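Local coordinates for IPT/TIG domain-containing protein (Bacteroides thetaiotaomicron, PDB 3TC9) that probably serves as an auxiliary nutrient-binding protein, joining an immunoglobulin-like domain to a six-bladed beta-propeller, at residues T32-Y37 against V50-Q55. Numbering follows the deposited sequence.
Sequences TRMLLY and VTIGGQ
Met34, a selenomethionine, meets Ile52 tip to tip in the interior of the domain. From CB the side chain runs outward, extended as far as the selenium, with CG anti to the backbone N (chi1 179°), and these two carbons bring the selenium toward the opposing strand without themselves touching it. Met34 SE then lies 4.0 Å from Ile52 CD1. A bend at chi3 (-77°) turns the terminal methyl so that Met34 CE rests on the same Ile52 CD1, at 3.9 Å; one methyl of the isoleucine thus receives both atoms at the end of the chain. Met34 CA and Ile52 CA are 10.6 Å apart, and no hydrogen bond joins the strands: this is the face-to-face packing of an immunoglobulin-like beta-sandwich, here the IPT/TIG domain. Val71 touches both Met34 and Ile52, while Phe101 also lies against Met34. Two residues on from Met34, and two back from Ile52, a second apolar contact forms more loosely, with Leu36 CD1 at 4.3 Å from Val50 CG2. Leu36 also packs on Phe23, and Val50 on Val59, in other strands of the domain. A type I' turn from Ile52 to Gln55 then reverses the chain, with Gly53 and Gly54 at positive phi and Gln55 N bonded back to Ile52 O.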
# COMPACT_ATOMS: atom_id res chain seq x y z
N THR B 32 -10.51 7.10 23.87
CA THR B 32 -11.94 6.75 23.81
C THR B 32 -12.47 6.72 25.23
O THR B 32 -11.85 6.11 26.11
CB THR B 32 -12.16 5.40 23.10
OG1 THR B 32 -11.80 5.50 21.73
CG2 THR B 32 -13.59 4.89 23.22
N ARG B 33 -13.63 7.38 25.43
CA ARG B 33 -14.33 7.43 26.72
C ARG B 33 -15.17 6.18 26.81
O ARG B 33 -16.14 6.02 26.07
CB ARG B 33 -15.18 8.72 26.85
CG ARG B 33 -15.99 8.86 28.15
CD ARG B 33 -16.81 10.14 28.14
NE ARG B 33 -17.68 10.29 29.31
CZ ARG B 33 -17.37 10.98 30.40
NH1 ARG B 33 -16.19 11.58 30.50
NH2 ARG B 33 -18.23 11.08 31.40
N MSE B 34 -14.74 5.24 27.63
CA MSE B 34 -15.45 3.97 27.78
C MSE B 34 -16.44 4.01 28.95
O MSE B 34 -16.18 4.63 29.96
CB MSE B 34 -14.43 2.83 27.96
CG MSE B 34 -15.07 1.46 28.14
SE MSE B 34 -13.76 0.13 28.62
CE MSE B 34 -12.96 -0.13 26.81
N LEU B 35 -17.56 3.33 28.79
CA LEU B 35 -18.58 3.17 29.81
C LEU B 35 -18.66 1.70 30.22
O LEU B 35 -19.00 0.85 29.39
CB LEU B 35 -19.95 3.67 29.28
CG LEU B 35 -21.23 3.31 30.06
CD1 LEU B 35 -21.16 3.75 31.51
CD2 LEU B 35 -22.47 3.91 29.37
N LEU B 36 -18.31 1.40 31.48
CA LEU B 36 -18.41 0.04 32.01
C LEU B 36 -19.67 -0.15 32.83
O LEU B 36 -19.96 0.67 33.71
CB LEU B 36 -17.21 -0.30 32.92
CG LEU B 36 -15.87 -0.68 32.32
CD1 LEU B 36 -14.89 -1.04 33.46
CD2 LEU B 36 -15.98 -1.90 31.45
N TYR B 37 -20.38 -1.24 32.60
CA TYR B 37 -21.53 -1.62 33.41
C TYR B 37 -21.14 -2.80 34.27
O TYR B 37 -20.30 -3.62 33.88
CB TYR B 37 -22.75 -1.97 32.54
CG TYR B 37 -23.57 -0.80 32.06
CD1 TYR B 37 -23.38 0.48 32.58
CD2 TYR B 37 -24.53 -0.96 31.06
CE1 TYR B 37 -24.08 1.58 32.08
CE2 TYR B 37 -25.28 0.13 30.60
CZ TYR B 37 -25.05 1.39 31.12
OH TYR B 37 -25.78 2.47 30.68
N VAL B 50 -8.63 0.34 36.69
CA VAL B 50 -8.96 -0.33 35.43
C VAL B 50 -7.65 -0.46 34.60
O VAL B 50 -6.88 0.48 34.49
CB VAL B 50 -10.10 0.38 34.66
CG1 VAL B 50 -10.39 -0.30 33.32
CG2 VAL B 50 -11.37 0.43 35.52
N THR B 51 -7.41 -1.64 34.07
CA THR B 51 -6.28 -1.99 33.21
C THR B 51 -6.85 -2.44 31.87
O THR B 51 -7.66 -3.36 31.87
CB THR B 51 -5.42 -3.11 33.85
OG1 THR B 51 -5.30 -2.93 35.28
CG2 THR B 51 -4.05 -3.22 33.22
N ILE B 52 -6.47 -1.79 30.75
CA ILE B 52 -6.92 -2.17 29.39
C ILE B 52 -5.64 -2.50 28.58
O ILE B 52 -4.75 -1.67 28.48
CB ILE B 52 -7.81 -1.08 28.69
CG1 ILE B 52 -9.02 -0.66 29.56
CG2 ILE B 52 -8.29 -1.57 27.29
CD1 ILE B 52 -9.85 0.54 29.02
N GLY B 53 -5.55 -3.71 28.06
CA GLY B 53 -4.38 -4.17 27.31
C GLY B 53 -3.07 -4.06 28.08
O GLY B 53 -2.04 -3.73 27.49
N GLY B 54 -3.12 -4.29 29.41
CA GLY B 54 -1.96 -4.22 30.29
C GLY B 54 -1.56 -2.81 30.73
O GLY B 54 -0.59 -2.65 31.49
N GLN B 55 -2.32 -1.80 30.32
CA GLN B 55 -2.06 -0.40 30.60
C GLN B 55 -3.12 0.20 31.52
O GLN B 55 -4.31 -0.07 31.32
CB GLN B 55 -2.04 0.42 29.28
CG GLN B 55 -1.05 -0.05 28.22
CD GLN B 55 0.39 0.04 28.62
OE1 GLN B 55 0.90 1.11 28.96
NE2 GLN B 55 1.09 -1.06 28.49